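Local coordinates for protein NADP-dependent alcohol dehydrogenase (PDB 2OUI) that catalyses the NADP-dependent interconversion of alcohols and the corresponding aldehydes or ketones, as a zinc-binding, tetrameric member of the medium-chain dehydrogenase family, at residues Pro88-Glu93 and Ala129-Ala134; Gly109-Asn114 and His125-Asp130; Gly158-Asn163 and Arg299-Lys304; Val178-Val183 and Cys204-Glu209. The protein carries 1 engineered substitution. One frame throughout, in Å; residues are numbered along the deposited sequence.

Interaction 1. Residues Pro88-Glu93 and Ala129-Ala134; sequences PDWGEE and ADANLA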
loop_
_atom_site.group_PDB
_atom_site.type_symbol
_atom_site.label_atom_id
_atom_site.label_comp_id
_atom_site.label_asym_id
_atom_site.label_seq_id
_atom_site.Cartn_x
_atom_site.Cartn_y
_atom_site.Cartn_z
ATOM N N PRO A 88 12.251 2.681 20.173
ATOM C CA PRO A 88 13.086 3.221 19.093
ATOM C C PRO A 88 13.800 4.554 19.391
ATOM O O PRO A 88 13.425 5.308 20.312
ATOM C CB PRO A 88 12.069 3.447 17.941
ATOM C CG PRO A 88 10.925 2.523 18.260
ATOM C CD PRO A 88 10.834 2.611 19.789
ATOM N N ASP A 89 14.834 4.821 18.607
ATOM C CA ASP A 89 15.450 6.154 18.528
ATOM C C ASP A 89 14.724 6.782 17.345
ATOM O O ASP A 89 15.025 6.465 16.179
ATOM C CB ASP A 89 16.936 6.026 18.202
ATOM C CG ASP A 89 17.662 4.985 19.095
ATOM O OD1 ASP A 89 17.899 5.263 20.295
ATOM O OD2 ASP A 89 18.005 3.890 18.580
ATOM N N TRP A 90 13.743 7.623 17.640
ATOM C CA TRP A 90 12.768 8.053 16.615
ATOM C C TRP A 90 13.319 8.939 15.471
ATOM O O TRP A 90 12.664 9.092 14.435
ATOM C CB TRP A 90 11.528 8.668 17.304
ATOM C CG TRP A 90 10.706 7.608 17.976
ATOM C CD1 TRP A 90 10.788 7.196 19.282
ATOM C CD2 TRP A 90 9.741 6.771 17.349
ATOM N NE1 TRP A 90 9.898 6.160 19.509
ATOM C CE2 TRP A 90 9.239 5.886 18.334
ATOM C CE3 TRP A 90 9.222 6.697 16.036
ATOM C CZ2 TRP A 90 8.254 4.931 18.050
ATOM C CZ3 TRP A 90 8.243 5.744 15.759
ATOM C CH2 TRP A 90 7.782 4.867 16.747
ATOM N N GLY A 91 14.482 9.556 15.662
ATOM C CA GLY A 91 15.087 10.401 14.625
ATOM C C GLY A 91 16.148 9.708 13.784
ATOM O O GLY A 91 16.741 10.330 12.914
ATOM N N GLU A 92 16.438 8.439 14.069
ATOM C CA GLU A 92 17.461 7.717 13.279
ATOM C C GLU A 92 16.961 7.433 11.868
ATOM O O GLU A 92 15.745 7.499 11.618
ATOM C CB GLU A 92 17.892 6.419 13.976
ATOM C CG GLU A 92 18.716 6.615 15.264
ATOM C CD GLU A 92 20.057 7.329 15.087
ATOM O OE1 GLU A 92 20.686 7.249 14.013
ATOM O OE2 GLU A 92 20.496 7.964 16.065
ATOM N N GLU A 93 17.887 7.129 10.955
ATOM C CA GLU A 93 17.542 6.915 9.539
ATOM C C GLU A 93 16.394 5.928 9.351
ATOM O O GLU A 93 15.446 6.187 8.609
ATOM C CB GLU A 93 18.738 6.365 8.763
ATOM C CG GLU A 93 18.273 5.780 7.415
ATOM C CD GLU A 93 19.358 5.050 6.656
ATOM O OE1 GLU A 93 20.544 5.396 6.818
ATOM O OE2 GLU A 93 19.020 4.140 5.874
ATOM N N ALA A 129 11.803 8.949 26.512
ATOM C CA ALA A 129 10.678 8.490 27.327
ATOM C C ALA A 129 9.296 9.051 26.922
ATOM O O ALA A 129 8.298 8.335 27.006
ATOM C CB ALA A 129 10.954 8.777 28.810
ATOM N N ASP A 130 9.220 10.314 26.515
ATOM C CA ASP A 130 7.942 10.871 26.076
ATOM C C ASP A 130 7.415 10.095 24.892
ATOM O O ASP A 130 6.214 9.881 24.765
ATOM C CB ASP A 130 8.084 12.350 25.660
ATOM C CG ASP A 130 8.009 13.300 26.846
ATOM O OD1 ASP A 130 7.599 12.861 27.944
ATOM O OD2 ASP A 130 8.359 14.495 26.675
ATOM N N ALA A 131 8.324 9.672 24.009
ATOM C CA ALA A 131 7.928 9.009 22.778
ATOM C C ALA A 131 7.660 7.521 23.042
ATOM O O ALA A 131 6.838 6.911 22.371
ATOM C CB ALA A 131 9.028 9.151 21.749
ATOM N N ASN A 132 8.348 6.945 24.026
ATOM C CA ASN A 132 8.356 5.508 24.215
ATOM C C ASN A 132 7.542 4.921 25.373
ATOM O O ASN A 132 7.462 3.709 25.481
ATOM C CB ASN A 132 9.804 5.005 24.290
ATOM C CG ASN A 132 10.461 5.021 22.940
ATOM O OD1 ASN A 132 9.804 4.734 21.945
ATOM N ND2 ASN A 132 11.741 5.391 22.884
ATOM N N LEU A 133 6.946 5.757 26.227
ATOM C CA LEU A 133 6.135 5.241 27.343
ATOM C C LEU A 133 4.663 5.698 27.258
ATOM O O LEU A 133 4.391 6.891 27.094
ATOM C CB LEU A 133 6.736 5.700 28.677
ATOM C CG LEU A 133 8.114 5.081 28.989
ATOM C CD1 LEU A 133 8.690 5.688 30.256
ATOM C CD2 LEU A 133 8.048 3.556 29.075
ATOM N N ALA A 134 3.740 4.738 27.354
ATOM C CA ALA A 134 2.305 5.030 27.356
ATOM C C ALA A 134 1.862 5.034 28.797
ATOM O O ALA A 134 2.280 4.175 29.577
ATOM C CB ALA A 134 1.535 3.948 26.580
#

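Interaction 2. Residues Gly109-Asn114 and His125-Asp130; sequences GWKFSN and HVNEAD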
loop_
_atom_site.group_PDB
_atom_site.type_symbol
_atom_site.label_atom_id
_atom_site.label_comp_id
_atom_site.label_asym_id
_atom_site.label_seq_id
_atom_site.Cartn_x
_atom_site.Cartn_y
_atom_site.Cartn_z
ATOM N N GLY A 109 15.958 -1.100 17.409
ATOM C CA GLY A 109 14.888 -0.599 18.272
ATOM C C GLY A 109 14.540 -1.562 19.405
ATOM O O GLY A 109 13.892 -1.176 20.385
ATOM N N TRP A 110 14.943 -2.826 19.261
ATOM C CA TRP A 110 14.808 -3.788 20.346
ATOM C C TRP A 110 16.090 -3.712 21.188
ATOM O O TRP A 110 17.121 -4.323 20.853
ATOM C CB TRP A 110 14.559 -5.204 19.803
ATOM C CG TRP A 110 14.607 -6.285 20.871
ATOM C CD1 TRP A 110 14.298 -6.153 22.211
ATOM C CD2 TRP A 110 14.948 -7.661 20.671
ATOM N NE1 TRP A 110 14.458 -7.371 22.852
ATOM C CE2 TRP A 110 14.877 -8.302 21.936
ATOM C CE3 TRP A 110 15.356 -8.405 19.553
ATOM C CZ2 TRP A 110 15.163 -9.661 22.102
ATOM C CZ3 TRP A 110 15.655 -9.741 19.717
ATOM C CH2 TRP A 110 15.550 -10.364 20.989
ATOM N N LYS A 111 16.023 -2.933 22.267
ATOM C CA LYS A 111 17.207 -2.664 23.077
ATOM C C LYS A 111 17.270 -3.604 24.282
ATOM O O LYS A 111 18.277 -4.344 24.468
ATOM C CB LYS A 111 17.233 -1.180 23.509
ATOM C CG LYS A 111 17.194 -0.244 22.290
ATOM C CD LYS A 111 17.467 1.221 22.656
ATOM C CE LYS A 111 17.273 2.110 21.373
ATOM N NZ LYS A 111 18.303 1.839 20.328
ATOM N N PHE A 112 16.214 -3.548 25.099
ATOM C CA PHE A 112 16.094 -4.349 26.326
ATOM C C PHE A 112 16.360 -5.839 26.052
ATOM O O PHE A 112 15.623 -6.461 25.297
ATOM C CB PHE A 112 14.675 -4.276 26.883
ATOM C CG PHE A 112 14.261 -2.920 27.427
ATOM C CD1 PHE A 112 15.066 -2.218 28.319
ATOM C CD2 PHE A 112 12.999 -2.420 27.128
ATOM C CE1 PHE A 112 14.643 -0.971 28.866
ATOM C CE2 PHE A 112 12.568 -1.191 27.668
ATOM C CZ PHE A 112 13.396 -0.470 28.525
ATOM N N SER A 113 17.366 -6.406 26.720
ATOM C CA SER A 113 17.752 -7.833 26.607
ATOM C C SER A 113 18.166 -8.248 25.194
ATOM O O SER A 113 18.307 -9.437 24.920
ATOM C CB SER A 113 16.720 -8.823 27.222
ATOM O OG SER A 113 15.702 -9.217 26.306
ATOM N N ASN A 114 18.360 -7.269 24.311
ATOM C CA ASN A 114 19.111 -7.497 23.060
ATOM C C ASN A 114 20.572 -7.050 23.248
ATOM O O ASN A 114 21.486 -7.891 23.307
ATOM C CB ASN A 114 18.407 -6.799 21.876
ATOM C CG ASN A 114 19.145 -6.964 20.554
ATOM O OD1 ASN A 114 20.147 -7.702 20.451
ATOM N ND2 ASN A 114 18.630 -6.290 19.514
ATOM N N HIS A 125 16.190 1.771 32.459
ATOM C CA HIS A 125 16.343 3.011 31.751
ATOM C C HIS A 125 15.533 2.948 30.455
ATOM O O HIS A 125 15.609 1.960 29.701
ATOM C CB HIS A 125 17.824 3.243 31.448
ATOM C CG HIS A 125 18.102 4.459 30.610
ATOM N ND1 HIS A 125 17.939 4.473 29.237
ATOM C CD2 HIS A 125 18.571 5.682 30.947
ATOM C CE1 HIS A 125 18.268 5.664 28.770
ATOM N NE2 HIS A 125 18.659 6.417 29.789
ATOM N N VAL A 126 14.805 4.024 30.172
ATOM C CA VAL A 126 14.059 4.140 28.923
ATOM C C VAL A 126 14.550 5.364 28.139
ATOM O O VAL A 126 14.499 6.496 28.644
ATOM C CB VAL A 126 12.536 4.279 29.175
ATOM C CG1 VAL A 126 11.765 4.364 27.837
ATOM C CG2 VAL A 126 12.036 3.131 30.043
ATOM N N ASN A 127 15.029 5.151 26.909
ATOM C CA ASN A 127 15.441 6.278 26.041
ATOM C C ASN A 127 14.224 6.964 25.425
ATOM O O ASN A 127 13.225 6.305 25.179
ATOM C CB ASN A 127 16.324 5.766 24.893
ATOM C CG ASN A 127 15.634 4.694 24.087
ATOM O OD1 ASN A 127 15.343 3.600 24.592
ATOM N ND2 ASN A 127 15.345 5.003 22.828
ATOM N N GLU A 128 14.319 8.270 25.149
ATOM C CA GLU A 128 13.195 8.999 24.521
ATOM C C GLU A 128 11.851 8.697 25.203
ATOM O O GLU A 128 10.886 8.257 24.578
ATOM C CB GLU A 128 13.173 8.745 22.996
ATOM C CG GLU A 128 14.384 9.436 22.339
ATOM C CD GLU A 128 14.492 9.164 20.857
ATOM O OE1 GLU A 128 13.438 9.039 20.194
ATOM O OE2 GLU A 128 15.644 9.104 20.365
ATOM N N ALA A 129 11.803 8.949 26.512
ATOM C CA ALA A 129 10.678 8.490 27.327
ATOM C C ALA A 129 9.296 9.051 26.922
ATOM O O ALA A 129 8.298 8.335 27.006
ATOM C CB ALA A 129 10.954 8.777 28.810
ATOM N N ASP A 130 9.220 10.314 26.515
ATOM C CA ASP A 130 7.942 10.871 26.076
ATOM C C ASP A 130 7.415 10.095 24.892
ATOM O O ASP A 130 6.214 9.881 24.765
ATOM C CB ASP A 130 8.084 12.350 25.660
ATOM C CG ASP A 130 8.009 13.300 26.846
ATOM O OD1 ASP A 130 7.599 12.861 27.944
ATOM O OD2 ASP A 130 8.359 14.495 26.675
#

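Interaction 3. Residues Gly158-Asn163 and Arg299-Lys304; sequences GAELAN and RVRMEK. With EDO (1,2-ethanediol), chain L; EDO (1,2-ethanediol), chain K.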
loop_
_atom_site.group_PDB
_atom_site.type_symbol
_atom_site.label_atom_id
_atom_site.label_comp_id
_atom_site.label_asym_id
_atom_site.label_seq_id
_atom_site.Cartn_x
_atom_site.Cartn_y
_atom_site.Cartn_z
ATOM N N GLY A 158 2.478 -10.084 13.386
ATOM C CA GLY A 158 2.451 -11.286 12.506
ATOM C C GLY A 158 1.231 -11.214 11.591
ATOM O O GLY A 158 1.336 -11.419 10.379
ATOM N N ALA A 159 0.095 -10.848 12.165
ATOM C CA ALA A 159 -1.128 -10.691 11.389
ATOM C C ALA A 159 -1.051 -9.532 10.395
ATOM O O ALA A 159 -1.537 -9.639 9.260
ATOM C CB ALA A 159 -2.326 -10.558 12.311
ATOM N N GLU A 160 -0.423 -8.429 10.801
ATOM C CA GLU A 160 -0.218 -7.291 9.908
ATOM C C GLU A 160 0.692 -7.655 8.734
ATOM O O GLU A 160 0.401 -7.280 7.582
ATOM C CB GLU A 160 0.364 -6.104 10.680
ATOM C CG GLU A 160 -0.600 -5.517 11.729
ATOM C CD GLU A 160 0.101 -4.521 12.673
ATOM O OE1 GLU A 160 1.272 -4.756 13.071
ATOM O OE2 GLU A 160 -0.523 -3.515 13.053
ATOM N N LEU A 161 1.802 -8.330 9.025
ATOM C CA LEU A 161 2.751 -8.706 7.965
ATOM C C LEU A 161 2.113 -9.701 6.998
ATOM O O LEU A 161 2.463 -9.725 5.812
ATOM C CB LEU A 161 4.008 -9.350 8.560
ATOM C CG LEU A 161 4.988 -8.403 9.242
ATOM C CD1 LEU A 161 6.068 -9.178 10.068
ATOM C CD2 LEU A 161 5.607 -7.399 8.248
ATOM N N ALA A 162 1.184 -10.521 7.505
ATOM C CA ALA A 162 0.475 -11.495 6.680
ATOM C C ALA A 162 -0.592 -10.841 5.789
ATOM O O ALA A 162 -1.257 -11.538 5.033
ATOM C CB ALA A 162 -0.149 -12.588 7.563
ATOM N N ASN A 163 -0.779 -9.516 5.916
ATOM C CA ASN A 163 -1.612 -8.745 4.987
ATOM C C ASN A 163 -3.033 -9.306 4.937
ATOM O O ASN A 163 -3.643 -9.475 3.873
ATOM C CB ASN A 163 -0.964 -8.738 3.587
ATOM C CG ASN A 163 -1.627 -7.769 2.653
ATOM O OD1 ASN A 163 -2.082 -6.706 3.074
ATOM N ND2 ASN A 163 -1.699 -8.126 1.379
ATOM N N ARG A 299 5.114 4.562 22.195
ATOM C CA ARG A 299 3.941 4.740 23.017
ATOM C C ARG A 299 2.692 4.662 22.171
ATOM O O ARG A 299 1.665 4.196 22.638
ATOM C CB ARG A 299 4.008 6.038 23.811
ATOM C CG ARG A 299 3.325 7.190 23.184
ATOM C CD ARG A 299 3.300 8.381 24.146
ATOM N NE ARG A 299 3.478 9.610 23.389
ATOM C CZ ARG A 299 2.487 10.277 22.813
ATOM N NH1 ARG A 299 1.234 9.848 22.916
ATOM N NH2 ARG A 299 2.749 11.386 22.146
ATOM N N VAL A 300 2.768 5.088 20.918
ATOM C CA VAL A 300 1.545 5.084 20.113
ATOM C C VAL A 300 1.034 3.646 19.939
ATOM O O VAL A 300 -0.155 3.380 20.122
ATOM C CB VAL A 300 1.725 5.871 18.793
ATOM C CG1 VAL A 300 0.560 5.608 17.823
ATOM C CG2 VAL A 300 1.829 7.379 19.116
ATOM N N ARG A 301 1.933 2.727 19.577
ATOM C CA ARG A 301 1.611 1.315 19.437
ATOM C C ARG A 301 0.941 0.774 20.709
ATOM O O ARG A 301 -0.079 0.092 20.653
ATOM C CB ARG A 301 2.903 0.530 19.126
ATOM C CG ARG A 301 2.728 -0.986 18.904
ATOM C CD ARG A 301 1.905 -1.263 17.632
ATOM N NE ARG A 301 1.915 -2.691 17.283
ATOM C CZ ARG A 301 1.393 -3.203 16.176
ATOM N NH1 ARG A 301 0.803 -2.422 15.261
ATOM N NH2 ARG A 301 1.484 -4.496 15.972
ATOM N N MET A 302 1.513 1.105 21.867
ATOM C CA MET A 302 0.925 0.675 23.148
ATOM C C MET A 302 -0.445 1.269 23.377
ATOM O O MET A 302 -1.345 0.571 23.849
ATOM C CB MET A 302 1.849 1.028 24.319
ATOM C CG MET A 302 3.200 0.307 24.291
ATOM S SD MET A 302 3.117 -1.515 24.392
ATOM C CE MET A 302 3.282 -1.999 22.638
ATOM N N GLU A 303 -0.612 2.557 23.081
ATOM C CA GLU A 303 -1.898 3.234 23.332
ATOM C C GLU A 303 -3.019 2.657 22.464
ATOM O O GLU A 303 -4.137 2.478 22.957
ATOM C CB GLU A 303 -1.770 4.735 23.077
ATOM C CG GLU A 303 -0.841 5.453 24.023
ATOM C CD GLU A 303 -0.608 6.915 23.620
ATOM O OE1 GLU A 303 -1.103 7.342 22.543
ATOM O OE2 GLU A 303 0.068 7.628 24.396
ATOM N N LYS A 304 -2.706 2.387 21.186
ATOM C CA LYS A 304 -3.653 1.787 20.218
ATOM C C LYS A 304 -4.110 0.427 20.699
ATOM O O LYS A 304 -5.317 0.160 20.766
ATOM C CB LYS A 304 -3.011 1.585 18.838
ATOM C CG LYS A 304 -2.401 2.822 18.207
ATOM C CD LYS A 304 -3.422 3.787 17.811
ATOM C CE LYS A 304 -3.804 3.580 16.377
ATOM N NZ LYS A 304 -4.561 4.809 16.031
HETATM C C1 EDO L . -3.816 -4.980 6.524
HETATM O O1 EDO L . -4.387 -6.098 5.841
HETATM C C2 EDO L . -2.828 -5.483 7.573
HETATM O O2 EDO L . -1.515 -5.547 6.990
HETATM C C1 EDO K . -3.100 -2.643 10.159
HETATM O O1 EDO K . -4.225 -3.355 9.696
HETATM C C2 EDO K . -3.406 -2.326 11.611
HETATM O O2 EDO K . -2.201 -1.946 12.282
#

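Interaction 4. Residues Val178-Val183 and Cys204-Glu209; sequences VGLMSV and CDIALE. With NO3 (nitrate ion), chain F.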
loop_
_atom_site.group_PDB
_atom_site.type_symbol
_atom_site.label_atom_id
_atom_site.label_comp_id
_atom_site.label_asym_id
_atom_site.label_seq_id
_atom_site.Cartn_x
_atom_site.Cartn_y
_atom_site.Cartn_z
ATOM N N VAL A 178 2.565 -15.660 21.671
ATOM C CA VAL A 178 2.627 -14.791 20.483
ATOM C C VAL A 178 1.651 -15.273 19.428
ATOM O O VAL A 178 0.891 -14.471 18.890
ATOM C CB VAL A 178 4.048 -14.676 19.871
ATOM C CG1 VAL A 178 4.059 -13.855 18.508
ATOM C CG2 VAL A 178 4.971 -13.986 20.867
ATOM N N GLY A 179 1.672 -16.572 19.135
ATOM C CA GLY A 179 0.737 -17.138 18.140
ATOM C C GLY A 179 -0.729 -16.945 18.492
ATOM O O GLY A 179 -1.582 -16.749 17.612
ATOM N N LEU A 180 -1.050 -17.079 19.774
ATOM C CA LEU A 180 -2.422 -16.847 20.236
ATOM C C LEU A 180 -2.823 -15.415 19.922
ATOM O O LEU A 180 -3.977 -15.145 19.550
ATOM C CB LEU A 180 -2.548 -17.136 21.737
ATOM C CG LEU A 180 -2.462 -18.604 22.182
ATOM C CD1 LEU A 180 -2.471 -18.716 23.716
ATOM C CD2 LEU A 180 -3.633 -19.360 21.613
ATOM N N MET A 181 -1.871 -14.494 20.077
ATOM C CA MET A 181 -2.136 -13.096 19.769
ATOM C C MET A 181 -2.188 -12.872 18.264
ATOM O O MET A 181 -2.875 -11.971 17.814
ATOM C CB MET A 181 -1.174 -12.136 20.483
ATOM C CG MET A 181 -1.450 -12.021 22.012
ATOM S SD MET A 181 -3.114 -11.340 22.287
ATOM C CE MET A 181 -4.116 -12.765 22.723
ATOM N N SER A 182 -1.503 -13.732 17.492
ATOM C CA SER A 182 -1.632 -13.695 16.014
ATOM C C SER A 182 -3.007 -14.200 15.554
ATOM O O SER A 182 -3.549 -13.705 14.557
ATOM C CB SER A 182 -0.553 -14.537 15.337
ATOM O OG SER A 182 0.728 -13.929 15.467
ATOM N N VAL A 183 -3.544 -15.208 16.248
ATOM C CA VAL A 183 -4.921 -15.605 16.070
ATOM C C VAL A 183 -5.852 -14.452 16.394
ATOM O O VAL A 183 -6.766 -14.149 15.619
ATOM C CB VAL A 183 -5.285 -16.881 16.891
ATOM C CG1 VAL A 183 -6.795 -17.165 16.812
ATOM C CG2 VAL A 183 -4.504 -18.108 16.362
ATOM N N CYS A 204 -4.008 -24.901 22.327
ATOM C CA CYS A 204 -5.062 -25.203 21.354
ATOM C C CYS A 204 -6.446 -24.773 21.834
ATOM O O CYS A 204 -7.203 -24.143 21.097
ATOM C CB CYS A 204 -5.065 -26.706 21.045
ATOM S SG CYS A 204 -3.532 -27.288 20.195
ATOM N N ASP A 205 -6.779 -25.112 23.074
ATOM C CA ASP A 205 -8.087 -24.781 23.606
ATOM C C ASP A 205 -8.252 -23.251 23.615
ATOM O O ASP A 205 -9.283 -22.730 23.195
ATOM C CB ASP A 205 -8.230 -25.328 25.032
ATOM C CG ASP A 205 -8.326 -26.851 25.077
ATOM O OD1 ASP A 205 -8.789 -27.476 24.082
ATOM O OD2 ASP A 205 -7.932 -27.412 26.120
ATOM N N ILE A 206 -7.218 -22.551 24.071
ATOM C CA ILE A 206 -7.253 -21.074 24.137
ATOM C C ILE A 206 -7.331 -20.420 22.748
ATOM O O ILE A 206 -7.977 -19.365 22.587
ATOM C CB ILE A 206 -6.086 -20.496 24.983
ATOM C CG1 ILE A 206 -6.190 -20.958 26.449
ATOM C CG2 ILE A 206 -6.043 -18.943 24.913
ATOM C CD1 ILE A 206 -7.495 -20.550 27.174
ATOM N N ALA A 207 -6.696 -21.030 21.747
ATOM C CA ALA A 207 -6.785 -20.477 20.391
ATOM C C ALA A 207 -8.241 -20.370 19.900
ATOM O O ALA A 207 -8.615 -19.363 19.281
ATOM C CB ALA A 207 -5.944 -21.262 19.446
ATOM N N LEU A 208 -9.051 -21.390 20.185
ATOM C CA LEU A 208 -10.478 -21.372 19.862
ATOM C C LEU A 208 -11.198 -20.212 20.562
ATOM O O LEU A 208 -12.181 -19.684 20.047
ATOM C CB LEU A 208 -11.160 -22.716 20.183
ATOM C CG LEU A 208 -10.781 -23.897 19.283
ATOM C CD1 LEU A 208 -11.496 -25.203 19.712
ATOM C CD2 LEU A 208 -11.105 -23.588 17.852
ATOM N N GLU A 209 -10.709 -19.791 21.721
ATOM C CA GLU A 209 -11.343 -18.650 22.396
ATOM C C GLU A 209 -10.992 -17.297 21.780
ATOM O O GLU A 209 -11.671 -16.309 22.032
ATOM C CB GLU A 209 -11.038 -18.651 23.900
ATOM C CG GLU A 209 -11.612 -19.861 24.617
ATOM C CD GLU A 209 -11.523 -19.768 26.145
ATOM O OE1 GLU A 209 -11.115 -18.708 26.674
ATOM O OE2 GLU A 209 -11.876 -20.764 26.820
HETATM N N NO3 F . 6.164 -17.663 22.069
HETATM O O1 NO3 F . 6.765 -17.314 23.289
HETATM O O2 NO3 F . 4.866 -17.282 21.807
HETATM O O3 NO3 F . 6.861 -18.402 21.106
#

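Interaction 1. Residues Pro88-Glu93 and Ala129-Ala134
Asn132 ND2 is held by two carbonyl oxygens: it donates to Pro88 O across the contact at 3.1 Å, and also to Asn127 O, just ahead of its own short helix. The bond to Pro88 is nearly straight (170°); it meets a lone pair in the carbonyl plane and lies in the plane of the Asn132 amide. The other end of the same amide accepts. Trp90 NE1 points its N-H at Asn132 OD1 at 2.8 Å, leaving in the plane of the indole but reaching the oxygen tilted by 35° from the carbonyl plane. Pro88 CD adds a close carbon-oxygen approach, 3.2 Å from Asn132 OD1.

Asn132 has CG anti to its carbonyl carbon (chi1 -74°), a placement that carries the amide off the end of helix 129-132 and into the fork between Pro88 and Trp90. Beside it, Ala131 CB packs obliquely against Trp90 CD1 at 3.6 Å. Pro88 CB lies over one face of the indole, 3.7 Å above the plane and toward the rim, and Pro100 also touches both residues. The type I turn from Asp89 to Glu92 then leads away toward helix 93-96. A second subunit closes in here: its Gln96 bonds Ala131 O and packs on Trp90.

With a donor and an acceptor both used in this buried place, the Asn132 amide can hardly be flipped without losing bonds. One polar side chain thereby pins the 88-93 loop of the GroES-like domain to the helix end, next to a subunit interface.

Interaction 2. Residues Gly109-Asn114 and His125-Asp130
Lys111 reaches toward Asn127 from the loop 109-114, and its chain runs extended from CB through CG to CD. CD passes 3.7 Å from Asn127 OD1, and CE, one carbon on, lies 3.8 Å from Asn127 ND2; the two side chains cross at about a right angle, with methylenes against an amide. A bend at the last torsion (chi4 -67°) then turns NZ away to Asp89, its salt-bridge partner, and to Gly108 O. The amide of Asn127, likewise, has its strongest polar partner at Thr87, so the Lys111-Asn127 pair is van der Waals packing between groups whose polar ends are used on other residues.

Phe112 makes the second half of the contact with the edge of its ring. CE1 comes 3.2 Å from His125 O, close to the ring plane, which brings the slightly positive aromatic C-H rim to a carbonyl at the end of strand 124-126. Its neighbour CZ meets Val126 CG2 at 4.1 Å, also edge-on.

Beyond the contact, Phe112 packs on His59, a zinc ligand, and Ser113 OG is hydrogen-bonded to His59 ND1 and Asp40 OD1. The loop therefore supplies second-shell groups to the metal site, while no hydrogen bond joins it to 125-130: methylene-amide packing and a C-H edge against an oxygen are what meet there, with the charge of Lys111 neutralised, in all likelihood, by Asp89.

Interaction 3. Residues Gly158-Asn163 and Arg299-Lys304
A two-nitrogen salt bridge between Glu160, in the last turn of helix 148-161, and Arg301, near the start of helix 298-310, joins two helices whose nearest CA atoms here, those same two residues, are 13.0 Å apart. The guanidinium meets the carboxylate end-on, each terminal nitrogen taking one oxygen. Arg301 NH1 donates to Glu160 OE2 at 2.8 Å in a nearly straight bond, in its own plane and on the syn lone pair. Arg301 NH2 meets Glu160 OE1 at 2.9 Å less squarely, bent to 140° and arriving from above the carboxylate plane; the two flat groups are twisted 42° apart.

The two side chains come from opposite directions to bridge the gap, Glu160 extended beyond CG and Arg301 turned by a bend at chi2 (66°) that aims its tip at the acid. Second partners fix both ends: His157 ND1 bonds Glu160 OE1, and Thr153 OG1 takes Arg301 NE. A 1,2-ethanediol, probably from the crystallisation liquor, bonds the main-chain Glu160 O through its O2 at 2.7 Å. Just past Glu160 the helix finishes in a Schellman motif, with Asn163 at positive phi.

At the surface side Leu166 of a neighbouring subunit packs on Glu160 and Lys304, and Lys304 NZ forms a salt bridge to Asp168 of that subunit. Within the chain, Arg301 lies along helix 148-161, touching Phe156 and His157 as well as Pro296, while Met302 packs on Thr153 of the same helix and on Ala134 of strand 134-135.

Interaction 4. Residues Val178-Val183 and Cys204-Glu209
Leu180 fills the tight part of this contact, pressed on Ala207 and Ile206 where two neighbouring helices of the Rossmann-type coenzyme domain run side by side. Helix 177-188 follows strand 170-173 and helix 201-209 follows strand 194-197, successive beta-alpha units of the parallel sheet. The short segments point the same way, 25° apart, with axes 9.3 Å from each other, and the small Ala207 lets the CA atoms of Leu180 and Ala207 come to 5.7 Å.

The two methyls of Leu180 divide the work. CD2 sits against the backbone of the second helix, 3.5 Å from Ala207 N, and touches Ala207 CB at 3.7 Å; CD1 reaches Ile206 CG2 at 3.8 Å. Its chi1 of -71° sets CG beside the backbone N, and the branch leans toward the second helix. Ile175 and Leu319 touch Leu180 too.

One turn further on the fit is slacker: Val183 offers CG1 to Ala207 O at 3.8 Å, and also touches Val172 of strand 170-173. Leu208 and Glu209 lie at the solvent side and take no part. No hydrogen bond crosses between the segments.

The N-terminal turn of helix 177-188, part of a glycine-rich GxGxxG-like strand-turn-helix consistent with dinucleotide binding, binds an anion here: Val178 N donates to O2 of a nitrate, probably from the crystallisation liquor, at 2.8 Å, and Thr38 OG1 bonds the same ion.

Overall arrangement
Following the chain, interaction 1 opens first, at 88-93, and interaction 2 opens within its loop at 109-114; their closing segments overlap, sharing Ala129 and Asp130. Interaction 1 ties its loop to helix 129-132, and interaction 2 ties its own to the end of strand 124-126 just before it, with Asp89 and Lys111 bridging the two. Interaction 3 opens later, at 158-163, and closes only at 299-304, tying helix 148-161 to helix 298-310; interaction 4, a short local loop from 178-183 to 204-209 in the Rossmann-type domain, lies wholly within its span. Helix 298-310 also bonds back to interaction 1, Arg299 N to Ala131 O. Interactions 1 and 4 stay apart, about 30 Å between centres.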